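Local structure of ribosomal RNA small subunit methyltransferase E (Neisseria gonorrhoeae, 5VM8) at residues R11-P15 and I30-L34; N84-S90 and V109-V115; I91-R96 and V199-G203; I179-L185 and Q219-G224. The protein probably transfers a methyl group from S-adenosyl methionine to N3 of a uridine in 16S ribosomal RNA, using a trefoil-knotted SPOUT-type domain. All blocks are in the same frame, centred on the assembly; numbering follows the deposited sequence.

Near the N terminus, contact 1 closes a short loop by packing strand 11-13 against helix 28-36 in the small N-terminal domain. The other three belong to the methyltransferase domain. Contact 2 closes a beta-alpha-beta unit by pairing strands 85-90 and 111-116. Contact 3 crosses it: residues 91-96 lie inside that unit, but their partner 199-203 comes about a hundred residues later. The two touch, Ile88 O lying 2.7 Å from Val199 N. Contact 4 crosses contact 3 in turn, since 199-203 falls between 179-185 and 219-224, and secures an edge of the sheet that holds contact 2. The centres of contacts 1 and 4 are about 41 Å apart.

Contact 1: residues R11-P15 and I30-L34; sequences RFYLP and IVRHL
With its CG beside the backbone N (chi1 -54°), Phe12 turns its ring toward helix 28-36, while His33, whose CG lies anti to its own N (chi1 -152°), lowers an imidazole over the rim of that ring. The result is a T-shaped stack: Phe12 CE1 points at one face of His33, 3.5 Å from His33 CG, the planes stand at 87° and the centroids are 4.9 Å apart. The far end of the phenyl ring is met by leucine, with Phe12 CZ 3.5 Å from Leu34 CD2. Ile30, one helical turn before Leu34, extends its long branch toward the strand backbone, where Ile30 CD1 lies 3.9 Å from Leu14 CB and 3.5 Å from Tyr13 O. Phenylalanine suits this buried place because its ring reaches His33 and Leu34 while its CB meets Ile30. Histidine suits the margin, for it offers an aromatic face inward while NE2 bonds to Glu145, whose carboxylate also takes the backbone N of Tyr13. Strand 11-13 is an outermost strand of a mixed five-stranded sheet; Phe12 also touches Ile45 and Leu47 of strand 44-48, and the helix packs over this sheet, consistent with the PUA-like domain of this methyltransferase family.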
loop_
_atom_site.group_PDB
_atom_site.type_symbol
_atom_site.label_atom_id
_atom_site.label_comp_id
_atom_site.label_asym_id
_atom_site.label_seq_id
_atom_site.Cartn_x
_atom_site.Cartn_y
_atom_site.Cartn_z
ATOM N N ARG A 11 9.667 -7.951 12.906
ATOM C CA ARG A 11 8.223 -7.779 12.816
ATOM C C ARG A 11 7.606 -8.758 11.822
ATOM O O ARG A 11 8.105 -8.935 10.703
ATOM C CB ARG A 11 7.888 -6.342 12.400
ATOM C CG ARG A 11 8.406 -5.283 13.373
ATOM C CD ARG A 11 8.281 -3.855 12.814
ATOM N NE ARG A 11 7.139 -3.729 11.915
ATOM C CZ ARG A 11 5.910 -3.424 12.311
ATOM N NH1 ARG A 11 5.660 -3.206 13.597
ATOM N NH2 ARG A 11 4.932 -3.353 11.422
ATOM N N PHE A 12 6.516 -9.388 12.234
ATOM C CA PHE A 12 5.845 -10.393 11.434
ATOM C C PHE A 12 4.350 -10.112 11.434
ATOM O O PHE A 12 3.747 -9.892 12.489
ATOM C CB PHE A 12 6.151 -11.794 11.972
ATOM C CG PHE A 12 7.625 -12.072 12.087
ATOM C CD1 PHE A 12 8.371 -12.425 10.966
ATOM C CD2 PHE A 12 8.275 -11.934 13.304
ATOM C CE1 PHE A 12 9.731 -12.647 11.063
ATOM C CE2 PHE A 12 9.630 -12.164 13.412
ATOM C CZ PHE A 12 10.359 -12.512 12.291
ATOM N N TYR A 13 3.768 -10.116 10.239
ATOM C CA TYR A 13 2.335 -9.951 10.042
ATOM C C TYR A 13 1.625 -11.260 10.371
ATOM O O TYR A 13 1.957 -12.305 9.808
ATOM C CB TYR A 13 2.068 -9.548 8.596
ATOM C CG TYR A 13 0.612 -9.529 8.214
ATOM C CD1 TYR A 13 -0.271 -8.612 8.776
ATOM C CD2 TYR A 13 0.106 -10.470 7.335
ATOM C CE1 TYR A 13 -1.609 -8.608 8.427
ATOM C CE2 TYR A 13 -1.220 -10.480 6.985
ATOM C CZ TYR A 13 -2.077 -9.554 7.531
ATOM O OH TYR A 13 -3.405 -9.587 7.164
ATOM N N LEU A 14 0.672 -11.210 11.298
ATOM C CA LEU A 14 -0.126 -12.375 11.681
ATOM C C LEU A 14 -1.579 -11.928 11.826
ATOM O O LEU A 14 -1.959 -11.356 12.860
ATOM C CB LEU A 14 0.393 -13.013 12.969
ATOM C CG LEU A 14 -0.409 -14.189 13.544
ATOM C CD1 LEU A 14 -0.324 -15.391 12.655
ATOM C CD2 LEU A 14 0.039 -14.540 14.959
ATOM N N PRO A 15 -2.415 -12.140 10.802
ATOM C CA PRO A 15 -3.794 -11.628 10.854
ATOM C C PRO A 15 -4.685 -12.418 11.802
ATOM O O PRO A 15 -5.664 -13.026 11.361
ATOM C CB PRO A 15 -4.278 -11.785 9.410
ATOM C CG PRO A 15 -3.504 -12.962 8.906
ATOM C CD PRO A 15 -2.145 -12.876 9.552
ATOM N N ILE A 30 5.449 -17.627 8.649
ATOM C CA ILE A 30 6.245 -16.989 9.687
ATOM C C ILE A 30 7.382 -17.906 10.119
ATOM O O ILE A 30 8.441 -17.428 10.547
ATOM C CB ILE A 30 5.334 -16.587 10.864
ATOM C CG1 ILE A 30 4.352 -15.495 10.422
ATOM C CG2 ILE A 30 6.142 -16.148 12.077
ATOM C CD1 ILE A 30 3.559 -14.890 11.555
ATOM N N VAL A 31 7.201 -19.223 9.974
ATOM C CA VAL A 31 8.257 -20.181 10.299
ATOM C C VAL A 31 9.454 -19.990 9.376
ATOM O O VAL A 31 10.598 -19.887 9.831
ATOM C CB VAL A 31 7.720 -21.621 10.220
ATOM C CG1 VAL A 31 8.849 -22.624 10.457
ATOM C CG2 VAL A 31 6.584 -21.817 11.197
ATOM N N ARG A 32 9.209 -19.962 8.060
ATOM C CA ARG A 32 10.300 -19.750 7.111
ATOM C C ARG A 32 10.950 -18.392 7.330
ATOM O O ARG A 32 12.175 -18.256 7.231
ATOM C CB ARG A 32 9.789 -19.863 5.676
ATOM C CG ARG A 32 8.919 -21.071 5.403
ATOM C CD ARG A 32 8.798 -21.293 3.905
ATOM N NE ARG A 32 7.491 -21.815 3.525
ATOM C CZ ARG A 32 6.464 -21.059 3.150
ATOM N NH1 ARG A 32 5.312 -21.623 2.818
ATOM N NH2 ARG A 32 6.588 -19.737 3.107
ATOM N N HIS A 33 10.132 -17.378 7.632
ATOM C CA HIS A 33 10.631 -16.031 7.894
ATOM C C HIS A 33 11.532 -16.011 9.131
ATOM O O HIS A 33 12.601 -15.391 9.123
ATOM C CB HIS A 33 9.431 -15.084 8.053
ATOM C CG HIS A 33 9.700 -13.657 7.673
ATOM N ND1 HIS A 33 10.964 -13.108 7.640
ATOM C CD2 HIS A 33 8.851 -12.662 7.313
ATOM C CE1 HIS A 33 10.883 -11.839 7.276
ATOM N NE2 HIS A 33 9.612 -11.545 7.074
ATOM N N LEU A 34 11.117 -16.689 10.205
ATOM C CA LEU A 34 11.938 -16.745 11.411
ATOM C C LEU A 34 13.264 -17.449 11.156
ATOM O O LEU A 34 14.309 -17.009 11.644
ATOM C CB LEU A 34 11.176 -17.457 12.525
ATOM C CG LEU A 34 10.089 -16.632 13.199
ATOM C CD1 LEU A 34 9.200 -17.529 14.033
ATOM C CD2 LEU A 34 10.708 -15.544 14.050
#

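Contact 2: residues N84-S90 and V109-V115; sequences NITLIQS and VTAIQPV
Leu87 pairs with both Ala111 and Gln113 of the parallel neighbouring strand: Leu87 N donates to Ala111 O (2.9 Å) and Leu87 O accepts from Gln113 N (2.9 Å). Two residues on, Gln89 N reaches Gln113 O in a longer bond and Gln89 O accepts from Val115 N. Both groups of these two residues are therefore used on the same neighbouring strand, as parallel pairing requires, and CA-H groups such as that of Ile112, whose CA is 3.3 Å from Leu87 O, add weaker contacts between them. At the start of the pairing Ile85 O is gripped twice, by Thr110 N at 2.9 Å and by Ala111 N at 3.3 Å, which anchors the turn leading into strand 111-116.

Among side chains, one polar bond crosses the contact: Thr110 OG1 gives its proton to Asn84 OD1 (3.0 Å), approaching from above the amide carbonyl plane. It lies at the more exposed end, where such short polar groups are at home. Gln113 instead turns its amide back, bending at chi2 (62°), to Pro114 O and also to Pro157 O.

Apolar contacts complete the pairing. Ile88 CG2 meets Val115 CG1 at 3.6 Å on one face of the sheet. On the side of Leu87 and Ile112, Val109 CG2, from the turn before the strand, packs 3.8 Å from Leu87 CB, and helix 94-106 covers all three residues. The beta-branched Ile88, Ile112 and Val115 suit extended backbone. Strand, helix and adjacent parallel strand make up the beta-alpha-beta crossover on which the SPOUT methyltransferase sheet is built.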
loop_
_atom_site.group_PDB
_atom_site.type_symbol
_atom_site.label_atom_id
_atom_site.label_comp_id
_atom_site.label_asym_id
_atom_site.label_seq_id
_atom_site.Cartn_x
_atom_site.Cartn_y
_atom_site.Cartn_z
ATOM N N ASN A 84 -5.805 10.137 4.547
ATOM C CA ASN A 84 -6.328 8.962 3.863
ATOM C C ASN A 84 -6.070 9.089 2.360
ATOM O O ASN A 84 -6.665 9.932 1.696
ATOM C CB ASN A 84 -7.817 8.837 4.172
ATOM C CG ASN A 84 -8.359 7.480 3.871
ATOM O OD1 ASN A 84 -8.165 6.954 2.787
ATOM N ND2 ASN A 84 -9.060 6.906 4.825
ATOM N N ILE A 85 -5.161 8.275 1.826
ATOM C CA ILE A 85 -4.795 8.298 0.408
ATOM C C ILE A 85 -5.054 6.925 -0.203
ATOM O O ILE A 85 -4.409 5.945 0.179
ATOM C CB ILE A 85 -3.320 8.671 0.194
ATOM C CG1 ILE A 85 -2.975 9.980 0.896
ATOM C CG2 ILE A 85 -3.014 8.748 -1.309
ATOM C CD1 ILE A 85 -1.471 10.165 1.087
ATOM N N THR A 86 -5.936 6.865 -1.200
ATOM C CA THR A 86 -6.074 5.682 -2.048
ATOM C C THR A 86 -5.291 5.942 -3.327
ATOM O O THR A 86 -5.590 6.892 -4.056
ATOM C CB THR A 86 -7.539 5.378 -2.378
ATOM O OG1 THR A 86 -8.268 5.106 -1.174
ATOM C CG2 THR A 86 -7.671 4.204 -3.377
ATOM N N LEU A 87 -4.331 5.073 -3.618
ATOM C CA LEU A 87 -3.588 5.107 -4.875
ATOM C C LEU A 87 -4.319 4.209 -5.865
ATOM O O LEU A 87 -4.383 2.994 -5.676
ATOM C CB LEU A 87 -2.152 4.635 -4.663
ATOM C CG LEU A 87 -1.312 4.278 -5.900
ATOM C CD1 LEU A 87 -1.224 5.436 -6.895
ATOM C CD2 LEU A 87 0.093 3.806 -5.465
ATOM N N ILE A 88 -4.922 4.808 -6.887
ATOM C CA ILE A 88 -5.456 4.062 -8.017
ATOM C C ILE A 88 -4.366 4.013 -9.077
ATOM O O ILE A 88 -4.131 5.009 -9.772
ATOM C CB ILE A 88 -6.727 4.703 -8.593
ATOM C CG1 ILE A 88 -7.840 4.820 -7.549
ATOM C CG2 ILE A 88 -7.256 3.862 -9.777
ATOM C CD1 ILE A 88 -9.144 5.285 -8.159
ATOM N N GLN A 89 -3.795 2.822 -9.273
ATOM C CA GLN A 89 -2.622 2.584 -10.107
ATOM C C GLN A 89 -2.979 1.661 -11.270
ATOM O O GLN A 89 -3.398 0.518 -11.055
ATOM C CB GLN A 89 -1.504 1.942 -9.274
ATOM C CG GLN A 89 -0.262 1.575 -10.075
ATOM C CD GLN A 89 0.440 2.808 -10.597
ATOM O OE1 GLN A 89 0.880 3.646 -9.802
ATOM N NE2 GLN A 89 0.518 2.957 -11.933
ATOM N N SER A 90 -2.763 2.134 -12.492
ATOM C CA SER A 90 -2.888 1.261 -13.650
ATOM C C SER A 90 -1.789 0.213 -13.650
ATOM O O SER A 90 -0.620 0.533 -13.415
ATOM C CB SER A 90 -2.810 2.044 -14.952
ATOM O OG SER A 90 -3.609 3.190 -14.858
ATOM N N VAL A 109 0.552 5.173 2.203
ATOM C CA VAL A 109 -0.698 5.083 1.454
ATOM C C VAL A 109 -1.658 4.161 2.198
ATOM O O VAL A 109 -1.236 3.185 2.835
ATOM C CB VAL A 109 -0.400 4.610 0.017
ATOM C CG1 VAL A 109 -0.189 3.086 -0.055
ATOM C CG2 VAL A 109 -1.449 5.069 -0.938
ATOM N N THR A 110 -2.954 4.498 2.183
ATOM C CA THR A 110 -3.908 3.739 2.993
ATOM C C THR A 110 -4.608 2.634 2.219
ATOM O O THR A 110 -5.065 1.669 2.832
ATOM C CB THR A 110 -4.973 4.639 3.640
ATOM O OG1 THR A 110 -6.108 4.741 2.772
ATOM C CG2 THR A 110 -4.432 6.001 3.920
ATOM N N ALA A 111 -4.719 2.745 0.898
ATOM C CA ALA A 111 -5.294 1.673 0.100
ATOM C C ALA A 111 -4.778 1.783 -1.325
ATOM O O ALA A 111 -4.359 2.849 -1.773
ATOM C CB ALA A 111 -6.828 1.713 0.122
ATOM N N ILE A 112 -4.828 0.660 -2.033
ATOM C CA ILE A 112 -4.324 0.547 -3.394
ATOM C C ILE A 112 -5.366 -0.178 -4.240
ATOM O O ILE A 112 -5.824 -1.270 -3.879
ATOM C CB ILE A 112 -2.968 -0.183 -3.442
ATOM C CG1 ILE A 112 -1.905 0.641 -2.706
ATOM C CG2 ILE A 112 -2.559 -0.438 -4.888
ATOM C CD1 ILE A 112 -0.772 -0.197 -2.092
ATOM N N GLN A 113 -5.770 0.456 -5.339
ATOM C CA GLN A 113 -6.770 -0.069 -6.265
ATOM C C GLN A 113 -6.079 -0.262 -7.606
ATOM O O GLN A 113 -5.964 0.682 -8.396
ATOM C CB GLN A 113 -7.975 0.872 -6.373
ATOM C CG GLN A 113 -9.052 0.440 -7.375
ATOM C CD GLN A 113 -9.700 -0.889 -7.030
ATOM O OE1 GLN A 113 -10.615 -0.956 -6.199
ATOM N NE2 GLN A 113 -9.220 -1.961 -7.659
ATOM N N PRO A 114 -5.574 -1.459 -7.894
ATOM C CA PRO A 114 -4.993 -1.708 -9.219
ATOM C C PRO A 114 -6.081 -1.748 -10.278
ATOM O O PRO A 114 -7.148 -2.333 -10.070
ATOM C CB PRO A 114 -4.329 -3.079 -9.062
ATOM C CG PRO A 114 -5.140 -3.758 -7.992
ATOM C CD PRO A 114 -5.618 -2.672 -7.060
ATOM N N VAL A 115 -5.802 -1.145 -11.431
ATOM C CA VAL A 115 -6.804 -1.056 -12.487
ATOM C C VAL A 115 -6.167 -1.374 -13.824
ATOM O O VAL A 115 -4.984 -1.114 -14.060
ATOM C CB VAL A 115 -7.516 0.318 -12.613
ATOM C CG1 VAL A 115 -8.209 0.721 -11.332
ATOM C CG2 VAL A 115 -6.562 1.380 -13.119
#

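Contact 3: residues I91-R96 and V199-G203; sequences ISSGDR and VGPEG
Ile91 meets the other loop through its backbone: Ile91 O lies 3.7 Å from Pro201 CB, and a water stands 2.8 Å from that same Ile91 O and 2.9 Å from Glu202 OE2, with other acceptors competing for its protons. Its side chain points away and touches Val122.

Ser92 packs its small side chain into the bend between Pro201 and Glu202. Ser92 CB lies 3.5 Å from Glu202 OE1, and Ser92 OG lies 3.5 Å from Pro201 CA while bonding back to Ser90 O. A serine is small enough for this buried spot and keeps its hydroxyl satisfied within its own chain turn.

At Ser93 the main polar link is made. Ser93 N gives an almost perfectly straight bond (179°) to Glu202 OE1, 2.8 Å away on the syn side of the carboxylate; Ser93 OG adds only a weak bond to the same oxygen. Bending at chi2 (87°) folds the glutamate back to reach this amide.

From the first turn of helix 94-106, Arg96 extends fully and slides past Glu202 in the opposite direction, so that Glu202 CA lies over the centre of one face of the Arg96 guanidinium, 3.9 Å from its plane. The charged ends do not meet: Arg96 NE is 5.2 Å from Glu202 OE1, and Arg96 NH2 bonds instead to Arg229 O. A long side chain with a flat end can thus cover the glutamate backbone and still reach another loop.

Two loops leaving the C-terminal ends of adjacent parallel strands are joined here. The Gly-Pro-Glu-Gly sequence is consistent with the SPOUT-family loops that gather around the trefoil knot and its cofactor pocket.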
loop_
_atom_site.group_PDB
_atom_site.type_symbol
_atom_site.label_atom_id
_atom_site.label_comp_id
_atom_site.label_asym_id
_atom_site.label_seq_id
_atom_site.Cartn_x
_atom_site.Cartn_y
_atom_site.Cartn_z
ATOM N N ILE A 91 -2.178 -1.035 -13.945
ATOM C CA ILE A 91 -1.258 -2.160 -13.895
ATOM C C ILE A 91 -0.073 -1.863 -14.789
ATOM O O ILE A 91 -0.248 -1.502 -15.958
ATOM C CB ILE A 91 -1.932 -3.453 -14.360
ATOM C CG1 ILE A 91 -3.268 -3.678 -13.658
ATOM C CG2 ILE A 91 -1.017 -4.616 -14.103
ATOM C CD1 ILE A 91 -3.132 -3.889 -12.212
ATOM N N SER A 92 1.128 -1.920 -14.210
ATOM C CA SER A 92 2.380 -1.791 -14.932
ATOM C C SER A 92 3.232 -3.041 -14.723
ATOM O O SER A 92 2.951 -3.872 -13.845
ATOM C CB SER A 92 3.123 -0.550 -14.460
ATOM O OG SER A 92 2.211 0.517 -14.440
ATOM N N SER A 93 4.249 -3.206 -15.570
ATOM C CA SER A 93 5.055 -4.426 -15.541
ATOM C C SER A 93 6.204 -4.329 -14.541
ATOM O O SER A 93 6.750 -3.254 -14.286
ATOM C CB SER A 93 5.612 -4.813 -16.918
ATOM O OG SER A 93 6.763 -4.103 -17.291
ATOM N N GLY A 94 6.525 -5.481 -13.958
ATOM C CA GLY A 94 7.610 -5.731 -13.030
ATOM C C GLY A 94 8.020 -4.717 -11.987
ATOM O O GLY A 94 7.253 -4.414 -11.070
ATOM N N ASP A 95 9.257 -4.223 -12.135
ATOM C CA ASP A 95 9.865 -3.299 -11.179
ATOM C C ASP A 95 9.048 -2.040 -11.019
ATOM O O ASP A 95 8.944 -1.500 -9.914
ATOM C CB ASP A 95 11.288 -2.928 -11.604
ATOM C CG ASP A 95 12.313 -3.852 -11.034
ATOM O OD1 ASP A 95 11.896 -4.867 -10.438
ATOM O OD2 ASP A 95 13.529 -3.566 -11.165
ATOM N N ARG A 96 8.459 -1.549 -12.104
ATOM C CA ARG A 96 7.739 -0.294 -11.977
ATOM C C ARG A 96 6.542 -0.449 -11.041
ATOM O O ARG A 96 6.301 0.398 -10.177
ATOM C CB ARG A 96 7.297 0.168 -13.356
ATOM C CG ARG A 96 6.565 1.476 -13.335
ATOM C CD ARG A 96 6.306 1.895 -14.759
ATOM N NE ARG A 96 5.663 3.191 -14.823
ATOM C CZ ARG A 96 6.160 4.215 -15.500
ATOM N NH1 ARG A 96 7.300 4.067 -16.160
ATOM N NH2 ARG A 96 5.511 5.369 -15.529
ATOM N N VAL A 199 -2.982 7.060 -11.164
ATOM C CA VAL A 199 -1.715 7.056 -11.875
ATOM C C VAL A 199 -1.781 6.088 -13.050
ATOM O O VAL A 199 -2.314 4.981 -12.923
ATOM C CB VAL A 199 -0.545 6.703 -10.930
ATOM C CG1 VAL A 199 0.758 6.773 -11.670
ATOM C CG2 VAL A 199 -0.544 7.671 -9.752
ATOM N N GLY A 200 -1.192 6.489 -14.172
ATOM C CA GLY A 200 -1.176 5.668 -15.353
ATOM C C GLY A 200 -0.015 4.702 -15.458
ATOM O O GLY A 200 0.885 4.659 -14.614
ATOM N N PRO A 201 -0.059 3.871 -16.485
ATOM C CA PRO A 201 1.010 2.893 -16.708
ATOM C C PRO A 201 2.158 3.525 -17.463
ATOM O O PRO A 201 2.148 4.744 -17.664
ATOM C CB PRO A 201 0.320 1.788 -17.536
ATOM C CG PRO A 201 -0.755 2.553 -18.341
ATOM C CD PRO A 201 -1.177 3.732 -17.454
ATOM N N GLU A 202 3.136 2.701 -17.867
ATOM C CA GLU A 202 4.242 3.160 -18.699
ATOM C C GLU A 202 3.738 3.994 -19.871
ATOM O O GLU A 202 4.156 5.143 -20.060
ATOM C CB GLU A 202 5.037 1.958 -19.253
ATOM C CG GLU A 202 5.463 0.892 -18.268
ATOM C CD GLU A 202 4.438 -0.216 -18.021
ATOM O OE1 GLU A 202 4.837 -1.235 -17.417
ATOM O OE2 GLU A 202 3.254 -0.089 -18.410
ATOM N N GLY A 203 2.808 3.431 -20.653
ATOM C CA GLY A 203 2.303 4.073 -21.857
ATOM C C GLY A 203 1.462 5.312 -21.618
ATOM O O GLY A 203 1.182 6.045 -22.574
HETATM O O HOH W 1 1.172 -2.153 -18.247
#

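Contact 4: residues I179-L185 and Q219-G224; sequences INRACKL and QAVTLG
Leu185 and Val221 meet where the outermost strand 182-184 joins strand 219-222 in the parallel sheet of the SPOUT methyltransferase domain. This is the closely packed side. Leu185 forks between two neighbours: Leu185 CD1 lies 4.0 Å from Val221 CG1, and Leu185 CD2 lies 3.6 Å from Leu223 CD2, the two leucines running side by side. Helix 232-244 covers both leucines, so branched aliphatic residues fill the space between sheet and helix. Placing CG anti to the backbone N (chi1 -173°) carries the Leu185 fork to this position.

The backbone pairing is short, for the strand axes diverge by 51°. Cys183 N bonds to Ala220 O and Thr222 N to Cys183 O (3.0 Å), followed by a longer bond from Leu185 N to Thr222 O. At the diverging end two alanines suit the close approach, Ala182 CB lying 4.1 Å from Ala220 CB.

The remaining parts are looser and more exposed. Asn180 and Arg181 turn their polar ends from the strand: Asn180 bonds to Glu210, and Arg181 makes a cation-pi contact with Phe214. Exposed Lys184 bends its chain at chi3 and chi4, bringing Lys184 NZ to 3.7 Å from Gly224 N. Gln219 bends at chi2 (63°), which brings its amide beside Cys183 SG. Gln219 NE2 donates to Ala220 O at 2.7 Å, giving that carbonyl a second donor beside Cys183 N.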
loop_
_atom_site.group_PDB
_atom_site.type_symbol
_atom_site.label_atom_id
_atom_site.label_comp_id
_atom_site.label_asym_id
_atom_site.label_seq_id
_atom_site.Cartn_x
_atom_site.Cartn_y
_atom_site.Cartn_z
ATOM N N ILE A 179 -0.623 16.112 -17.406
ATOM C CA ILE A 179 -0.168 17.451 -17.715
ATOM C C ILE A 179 -1.266 18.266 -18.360
ATOM O O ILE A 179 -1.087 19.465 -18.591
ATOM C CB ILE A 179 1.061 17.379 -18.639
ATOM C CG1 ILE A 179 1.969 18.601 -18.443
ATOM C CG2 ILE A 179 0.613 17.240 -20.104
ATOM C CD1 ILE A 179 3.420 18.344 -18.831
ATOM N N ASN A 180 -2.413 17.659 -18.632
ATOM C CA ASN A 180 -3.474 18.281 -19.415
ATOM C C ASN A 180 -4.573 18.788 -18.493
ATOM O O ASN A 180 -5.077 18.036 -17.650
ATOM C CB ASN A 180 -4.011 17.284 -20.438
ATOM C CG ASN A 180 -2.938 16.854 -21.432
ATOM O OD1 ASN A 180 -2.300 17.686 -22.079
ATOM N ND2 ASN A 180 -2.719 15.544 -21.535
ATOM N N ARG A 181 -4.952 20.055 -18.675
ATOM C CA ARG A 181 -5.959 20.725 -17.851
ATOM C C ARG A 181 -5.586 20.640 -16.372
ATOM O O ARG A 181 -6.401 20.277 -15.521
ATOM C CB ARG A 181 -7.342 20.133 -18.116
ATOM C CG ARG A 181 -7.854 20.404 -19.526
ATOM C CD ARG A 181 -9.329 20.074 -19.668
ATOM N NE ARG A 181 -9.521 18.643 -19.884
ATOM C CZ ARG A 181 -10.629 18.107 -20.386
ATOM N NH1 ARG A 181 -10.726 16.792 -20.556
ATOM N NH2 ARG A 181 -11.635 18.896 -20.720
ATOM N N ALA A 182 -4.341 21.020 -16.069
ATOM C CA ALA A 182 -3.724 20.795 -14.772
ATOM C C ALA A 182 -3.459 22.069 -13.978
ATOM O O ALA A 182 -3.371 23.173 -14.515
ATOM C CB ALA A 182 -2.394 20.063 -14.941
ATOM N N CYS A 183 -3.284 21.859 -12.675
ATOM C CA CYS A 183 -2.785 22.817 -11.693
ATOM C C CYS A 183 -1.732 22.107 -10.841
ATOM O O CYS A 183 -1.543 20.889 -10.930
ATOM C CB CYS A 183 -3.911 23.375 -10.804
ATOM S SG CYS A 183 -4.606 22.199 -9.554
ATOM N N LYS A 184 -1.006 22.863 -10.030
ATOM C CA LYS A 184 -0.073 22.155 -9.182
ATOM C C LYS A 184 -0.846 21.500 -8.049
ATOM O O LYS A 184 -1.951 21.917 -7.690
ATOM C CB LYS A 184 0.988 23.095 -8.613
ATOM C CG LYS A 184 1.795 23.825 -9.671
ATOM C CD LYS A 184 2.673 24.904 -9.056
ATOM C CE LYS A 184 4.018 24.347 -8.677
ATOM N NZ LYS A 184 4.454 23.449 -9.760
ATOM N N LEU A 185 -0.235 20.467 -7.479
ATOM C CA LEU A 185 -0.820 19.766 -6.343
ATOM C C LEU A 185 -0.969 20.684 -5.145
ATOM O O LEU A 185 -1.916 20.536 -4.366
ATOM C CB LEU A 185 0.056 18.566 -5.991
ATOM C CG LEU A 185 -0.400 17.560 -4.953
ATOM C CD1 LEU A 185 -1.665 16.861 -5.386
ATOM C CD2 LEU A 185 0.737 16.577 -4.746
ATOM N N GLN A 219 -9.385 16.203 -10.718
ATOM C CA GLN A 219 -8.527 17.345 -11.006
ATOM C C GLN A 219 -7.150 16.836 -11.414
ATOM O O GLN A 219 -6.562 15.986 -10.723
ATOM C CB GLN A 219 -8.407 18.291 -9.811
ATOM C CG GLN A 219 -7.325 19.386 -9.992
ATOM C CD GLN A 219 -7.595 20.366 -11.157
ATOM O OE1 GLN A 219 -8.566 21.125 -11.141
ATOM N NE2 GLN A 219 -6.716 20.358 -12.152
ATOM N N ALA A 220 -6.671 17.320 -12.561
ATOM C CA ALA A 220 -5.349 16.976 -13.066
ATOM C C ALA A 220 -4.275 17.811 -12.359
ATOM O O ALA A 220 -4.411 19.035 -12.228
ATOM C CB ALA A 220 -5.302 17.170 -14.580
ATOM N N VAL A 221 -3.215 17.144 -11.901
ATOM C CA VAL A 221 -2.163 17.753 -11.079
ATOM C C VAL A 221 -0.787 17.465 -11.664
ATOM O O VAL A 221 -0.556 16.400 -12.247
ATOM C CB VAL A 221 -2.183 17.258 -9.615
ATOM C CG1 VAL A 221 -3.410 17.780 -8.869
ATOM C CG2 VAL A 221 -2.123 15.749 -9.591
ATOM N N THR A 222 0.104 18.447 -11.553
ATOM C CA THR A 222 1.524 18.306 -11.835
ATOM C C THR A 222 2.314 18.621 -10.570
ATOM O O THR A 222 1.821 19.304 -9.674
ATOM C CB THR A 222 2.013 19.251 -12.917
ATOM O OG1 THR A 222 1.907 20.582 -12.420
ATOM C CG2 THR A 222 1.245 19.071 -14.224
ATOM N N LEU A 223 3.522 18.066 -10.476
ATOM C CA LEU A 223 4.476 18.414 -9.425
ATOM C C LEU A 223 5.778 18.871 -10.052
ATOM O O LEU A 223 6.544 18.041 -10.548
ATOM C CB LEU A 223 4.791 17.255 -8.500
ATOM C CG LEU A 223 4.126 15.932 -8.516
ATOM C CD1 LEU A 223 5.215 14.896 -8.498
ATOM C CD2 LEU A 223 3.328 15.921 -7.229
ATOM N N GLY A 224 6.076 20.146 -9.982
ATOM C CA GLY A 224 7.381 20.604 -10.407
ATOM C C GLY A 224 7.481 20.843 -11.900
ATOM O O GLY A 224 6.614 20.477 -12.687
#